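Local coordinates for protein putative tagatose-6-phosphate ketose/aldose isomerase (Escherichia coli, PDB 3C3J) that is of unconfirmed function but carries two SIS (sugar isomerase) domains, each built round a parallel beta-sheet, in one chain, at residues W27-T32 with F197-A201; L296-R300 with I318-H324. All coordinates share one frame; numbering follows the deposited sequence.

Contact 1: W27-T32 with F197-A201; sequences WIRSLT and FRDVA
Trp27 and Phe197 bring two large rings together. Their planes stand at 65°, an oblique pairing, and the nearest atoms are Trp27 CE3 and Phe197 CE2 at 3.6 Å. With CG anti to the carbonyl carbon (chi1 -60°), the indole lies so that its six-membered ring has Ala201 CA at one edge. Its NE1 hydrogen-bonds to Thr177, which suits a tryptophan in an apolar setting. A chi1 of -151° swings the Phe197 ring roughly away from its backbone N, with Trp27 CB at its edge and Val200 CB 3.7 Å above its centre. Leu31 presses CD2 closely on Phe197 CB, at 3.4 Å. Ile28 divides its branches: CG1 meets Ala201 CB at 3.8 Å, where a lone methyl lets the backbones draw near, while CG2 lies 3.5 Å above the guanidinium plane of Arg198, near its rim. The extended Arg198 thus lays its guanidinium at the margin of the apolar core, NH2 beside Thr32 CG2. Phe340 of helix 335-356 meets both aromatic rings edge-to-face, and helix 174-187 also touches them. This is helix-to-helix apolar packing, joining the long helix 23-49, near the N terminus, to helix 198-210, part of the connection between the two parallel sheets of a double-SIS chain.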
loop_
_atom_site.group_PDB
_atom_site.type_symbol
_atom_site.label_atom_id
_atom_site.label_comp_id
_atom_site.label_asym_id
_atom_site.label_seq_id
_atom_site.Cartn_x
_atom_site.Cartn_y
_atom_site.Cartn_z
ATOM N N TRP A 27 21.607 16.881 0.309
ATOM C CA TRP A 27 21.278 16.289 -0.994
ATOM C C TRP A 27 22.414 16.501 -1.986
ATOM O O TRP A 27 22.867 15.568 -2.641
ATOM C CB TRP A 27 19.981 16.881 -1.542
ATOM C CG TRP A 27 18.798 16.648 -0.665
ATOM C CD1 TRP A 27 18.689 15.708 0.329
ATOM C CD2 TRP A 27 17.550 17.325 -0.713
ATOM N NE1 TRP A 27 17.481 15.777 0.906
ATOM C CE2 TRP A 27 16.747 16.770 0.304
ATOM C CE3 TRP A 27 17.032 18.366 -1.496
ATOM C CZ2 TRP A 27 15.438 17.204 0.550
ATOM C CZ3 TRP A 27 15.714 18.808 -1.242
ATOM C CH2 TRP A 27 14.942 18.223 -0.245
ATOM N N ILE A 28 22.906 17.729 -2.053
ATOM C CA ILE A 28 23.953 18.086 -3.005
ATOM C C ILE A 28 25.308 17.470 -2.605
ATOM O O ILE A 28 26.042 17.018 -3.461
ATOM C CB ILE A 28 23.991 19.619 -3.240
ATOM C CG1 ILE A 28 22.642 20.081 -3.776
ATOM C CG2 ILE A 28 25.057 19.975 -4.255
ATOM C CD1 ILE A 28 22.093 19.199 -4.915
ATOM N N ARG A 29 25.580 17.388 -1.305
ATOM C CA ARG A 29 26.720 16.679 -0.780
ATOM C C ARG A 29 26.676 15.218 -1.213
ATOM O O ARG A 29 27.682 14.693 -1.684
ATOM C CB ARG A 29 26.772 16.786 0.750
ATOM C CG ARG A 29 27.531 18.006 1.220
ATOM C CD ARG A 29 27.289 18.365 2.672
ATOM N NE ARG A 29 27.546 17.311 3.658
ATOM C CZ ARG A 29 28.742 16.921 4.073
ATOM N NH1 ARG A 29 28.834 15.987 5.013
ATOM N NH2 ARG A 29 29.853 17.403 3.530
ATOM N N SER A 30 25.508 14.578 -1.127
ATOM C CA SER A 30 25.459 13.169 -1.492
ATOM C C SER A 30 25.693 12.981 -3.005
ATOM O O SER A 30 26.445 12.077 -3.416
ATOM C CB SER A 30 24.151 12.507 -1.092
ATOM O OG SER A 30 24.321 11.109 -1.234
ATOM N N LEU A 31 25.043 13.816 -3.817
ATOM C CA LEU A 31 25.138 13.697 -5.292
ATOM C C LEU A 31 26.528 14.043 -5.815
ATOM O O LEU A 31 27.008 13.405 -6.750
ATOM C CB LEU A 31 24.056 14.549 -5.976
ATOM C CG LEU A 31 22.696 13.829 -6.171
ATOM C CD1 LEU A 31 22.226 13.096 -4.912
ATOM C CD2 LEU A 31 21.605 14.766 -6.723
ATOM N N THR A 32 27.189 15.021 -5.195
ATOM C CA THR A 32 28.600 15.284 -5.513
ATOM C C THR A 32 29.512 14.103 -5.091
ATOM O O THR A 32 30.446 13.756 -5.799
ATOM C CB THR A 32 29.096 16.713 -5.011
ATOM O OG1 THR A 32 29.060 16.780 -3.605
ATOM C CG2 THR A 32 28.190 17.789 -5.511
ATOM N N PHE A 197 19.694 18.492 -9.862
ATOM C CA PHE A 197 19.076 18.432 -8.539
ATOM C C PHE A 197 19.305 19.685 -7.731
ATOM O O PHE A 197 18.602 19.915 -6.758
ATOM C CB PHE A 197 19.500 17.190 -7.748
ATOM C CG PHE A 197 18.458 16.703 -6.771
ATOM C CD1 PHE A 197 17.270 16.109 -7.213
ATOM C CD2 PHE A 197 18.653 16.853 -5.393
ATOM C CE1 PHE A 197 16.302 15.660 -6.295
ATOM C CE2 PHE A 197 17.681 16.405 -4.472
ATOM C CZ PHE A 197 16.513 15.813 -4.921
ATOM N N ARG A 198 20.275 20.510 -8.116
ATOM C CA ARG A 198 20.423 21.826 -7.458
ATOM C C ARG A 198 19.157 22.672 -7.564
ATOM O O ARG A 198 18.889 23.477 -6.689
ATOM C CB ARG A 198 21.627 22.603 -8.011
ATOM C CG ARG A 198 22.948 22.011 -7.591
ATOM C CD ARG A 198 24.101 22.649 -8.328
ATOM N NE ARG A 198 25.310 21.863 -8.142
ATOM C CZ ARG A 198 26.175 22.033 -7.147
ATOM N NH1 ARG A 198 25.985 22.983 -6.233
ATOM N NH2 ARG A 198 27.229 21.234 -7.067
ATOM N N ASP A 199 18.374 22.504 -8.624
ATOM C CA ASP A 199 17.081 23.222 -8.718
ATOM C C ASP A 199 16.116 22.732 -7.635
ATOM O O ASP A 199 15.298 23.497 -7.131
ATOM C CB ASP A 199 16.445 23.055 -10.094
ATOM C CG ASP A 199 17.332 23.589 -11.223
ATOM O OD1 ASP A 199 18.133 24.510 -10.969
ATOM O OD2 ASP A 199 17.243 23.081 -12.367
ATOM N N VAL A 200 16.210 21.443 -7.284
ATOM C CA VAL A 200 15.314 20.870 -6.273
ATOM C C VAL A 200 15.757 21.338 -4.886
ATOM O O VAL A 200 14.931 21.779 -4.078
ATOM C CB VAL A 200 15.240 19.307 -6.392
ATOM C CG1 VAL A 200 14.302 18.710 -5.336
ATOM C CG2 VAL A 200 14.808 18.889 -7.808
ATOM N N ALA A 201 17.058 21.265 -4.625
ATOM C CA ALA A 201 17.646 21.773 -3.399
ATOM C C ALA A 201 17.337 23.258 -3.254
ATOM O O ALA A 201 16.946 23.694 -2.190
ATOM C CB ALA A 201 19.183 21.530 -3.390
#

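Contact 2: L296-R300 with I318-H324; sequences LAELR and IVAAGPH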
loop_
_atom_site.group_PDB
_atom_site.type_symbol
_atom_site.label_atom_id
_atom_site.label_comp_id
_atom_site.label_asym_id
_atom_site.label_seq_id
_atom_site.Cartn_x
_atom_site.Cartn_y
_atom_site.Cartn_z
ATOM N N LEU A 296 -9.922 17.479 -6.013
ATOM C CA LEU A 296 -9.868 18.708 -5.220
ATOM C C LEU A 296 -11.193 19.481 -5.331
ATOM O O LEU A 296 -11.770 19.902 -4.331
ATOM C CB LEU A 296 -8.727 19.584 -5.702
ATOM C CG LEU A 296 -8.438 20.861 -4.922
ATOM C CD1 LEU A 296 -8.254 20.526 -3.436
ATOM C CD2 LEU A 296 -7.193 21.521 -5.535
ATOM N N ALA A 297 -11.668 19.634 -6.557
ATOM C CA ALA A 297 -12.953 20.329 -6.803
ATOM C C ALA A 297 -14.103 19.692 -6.021
ATOM O O ALA A 297 -14.955 20.380 -5.438
ATOM C CB ALA A 297 -13.268 20.333 -8.292
ATOM N N GLU A 298 -14.138 18.372 -6.020
ATOM C CA GLU A 298 -15.151 17.628 -5.301
ATOM C C GLU A 298 -15.053 17.845 -3.786
ATOM O O GLU A 298 -16.070 18.087 -3.128
ATOM C CB GLU A 298 -15.031 16.135 -5.648
ATOM C CG GLU A 298 -15.959 15.181 -4.892
ATOM C CD GLU A 298 -15.827 13.740 -5.381
ATOM O OE1 GLU A 298 -15.620 13.542 -6.613
ATOM O OE2 GLU A 298 -15.914 12.821 -4.527
ATOM N N LEU A 299 -13.841 17.787 -3.231
ATOM C CA LEU A 299 -13.664 18.048 -1.798
ATOM C C LEU A 299 -14.031 19.485 -1.422
ATOM O O LEU A 299 -14.552 19.720 -0.344
ATOM C CB LEU A 299 -12.220 17.744 -1.360
ATOM C CG LEU A 299 -11.803 16.275 -1.518
ATOM C CD1 LEU A 299 -10.444 16.038 -0.862
ATOM C CD2 LEU A 299 -12.859 15.310 -0.982
ATOM N N ARG A 300 -13.746 20.431 -2.307
ATOM C CA ARG A 300 -14.045 21.846 -2.059
ATOM C C ARG A 300 -15.557 22.090 -2.104
ATOM O O ARG A 300 -16.129 22.765 -1.229
ATOM C CB ARG A 300 -13.331 22.735 -3.081
ATOM C CG ARG A 300 -11.808 22.868 -2.859
ATOM C CD ARG A 300 -11.302 24.246 -3.224
ATOM N NE ARG A 300 -9.856 24.374 -3.337
ATOM C CZ ARG A 300 -9.004 24.339 -2.317
ATOM N NH1 ARG A 300 -9.424 24.116 -1.083
ATOM N NH2 ARG A 300 -7.709 24.519 -2.544
ATOM N N ILE A 318 -9.616 26.058 -9.403
ATOM C CA ILE A 318 -9.885 25.031 -8.404
ATOM C C ILE A 318 -8.919 25.131 -7.207
ATOM O O ILE A 318 -9.332 25.078 -6.036
ATOM C CB ILE A 318 -9.834 23.613 -9.033
ATOM C CG1 ILE A 318 -11.022 23.454 -10.008
ATOM C CG2 ILE A 318 -9.907 22.551 -7.934
ATOM C CD1 ILE A 318 -11.001 22.210 -10.891
ATOM N N VAL A 319 -7.637 25.273 -7.516
ATOM C CA VAL A 319 -6.600 25.360 -6.487
ATOM C C VAL A 319 -6.786 26.633 -5.657
ATOM O O VAL A 319 -6.699 26.585 -4.442
ATOM C CB VAL A 319 -5.204 25.318 -7.122
ATOM C CG1 VAL A 319 -4.127 25.810 -6.148
ATOM C CG2 VAL A 319 -4.912 23.886 -7.670
ATOM N N ALA A 320 -7.094 27.748 -6.321
ATOM C CA ALA A 320 -7.360 29.044 -5.647
ATOM C C ALA A 320 -8.720 29.188 -4.919
ATOM O O ALA A 320 -8.886 30.106 -4.119
ATOM C CB ALA A 320 -7.185 30.198 -6.660
ATOM N N ALA A 321 -9.674 28.298 -5.167
ATOM C CA ALA A 321 -11.016 28.378 -4.555
ATOM C C ALA A 321 -11.067 27.922 -3.094
ATOM O O ALA A 321 -12.150 27.646 -2.567
ATOM C CB ALA A 321 -11.997 27.574 -5.367
ATOM N N GLY A 322 -9.907 27.838 -2.446
ATOM C CA GLY A 322 -9.807 27.511 -1.022
ATOM C C GLY A 322 -8.342 27.503 -0.610
ATOM O O GLY A 322 -7.495 27.884 -1.412
ATOM N N PRO A 323 -8.041 27.106 0.645
ATOM C CA PRO A 323 -6.674 27.115 1.173
ATOM C C PRO A 323 -5.724 26.414 0.225
ATOM O O PRO A 323 -6.056 25.347 -0.294
ATOM C CB PRO A 323 -6.797 26.339 2.481
ATOM C CG PRO A 323 -8.191 26.625 2.926
ATOM C CD PRO A 323 -9.003 26.655 1.662
ATOM N N HIS A 324 -4.576 27.031 -0.021
ATOM C CA HIS A 324 -3.610 26.510 -0.956
ATOM C C HIS A 324 -2.237 27.108 -0.734
ATOM O O HIS A 324 -2.102 28.204 -0.163
ATOM C CB HIS A 324 -4.058 26.761 -2.401
ATOM C CG HIS A 324 -4.080 28.207 -2.783
ATOM N ND1 HIS A 324 -5.096 29.062 -2.409
ATOM C CD2 HIS A 324 -3.211 28.949 -3.500
ATOM C CE1 HIS A 324 -4.852 30.267 -2.885
ATOM N NE2 HIS A 324 -3.712 30.229 -3.548
#
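Two consecutive beta-alpha-beta crossovers of the second parallel sheet meet here, and Arg300, on the helix of the first, reaches into the turn that ends the short helix of the second. Arg300 NE donates to Ile318 O at 2.8 Å; that oxygen lies in the guanidinium plane, NE stands almost in line with the C=O bond, and the N-H...O angle is 159°. Arg300 NH2 serves two acceptors, Pro323 O at 2.9 Å, approached from above the carbonyl plane (43° out of it), and Val319 O at 3.0 Å in a weak, more bent bond. A bend at chi2 (-145°) in the arginine chain puts the guanidinium between Leu296 CD1 and Gly322 CA, with its NE edge facing Ile318 O. Arginine suits the place because a single flat cation offers several N-H groups to carbonyls where the helix 317-320 runs out.

The crossovers concerned are those of an alpha/beta sheet, presumably right-handed as nearly all such connections are: helix 288-302 leads into strand 307-312, and helix 317-320 leads on to the edge strand 324-326. Arg300 NH1 also hydrogen-bonds to Val308 of the intervening strand, so one side chain touches helix end, turn and sheet. Gly322, with no side chain, brings its CA to 3.4 Å above one face of the guanidinium, while Leu296 CD1 covers the opposite face. Beside the polar cluster the Leu296 and Ile318 side chains run antiparallel alongside one another, Leu296 CG to Ile318 CG2 3.8 Å, and Leu296 CD2 touches Val319 CG2. The small Ala297 lets Ile318 come close, with CD1 3.9 Å from Ala297 CB. In the turn itself His324 ND1 donates to Gly322 O at 2.9 Å, the oxygen near the imidazole plane, which ties the start of strand 324-326 back across Pro323.

How the contacts relate
After the short helix 15-21 comes the long helix 23-49, and the chain then builds the whole first parallel sheet before returning in helix 198-210, where contact 1 closes a loop of 164 residues. Contact 2 opens only after that: it spans just 17 residues, between helix 288-302 and the stretch from helix 317-320 into edge strand 324-326. The two are therefore in series, neither nested nor crossed. Contact 1 ties helix 23-49 to the connection between the two sheets, whereas contact 2 is local to the edge of the second sheet formed by strand 324-326. Their centres lie 32 Å apart, and their nearest atoms about 18 Å, so they do not touch.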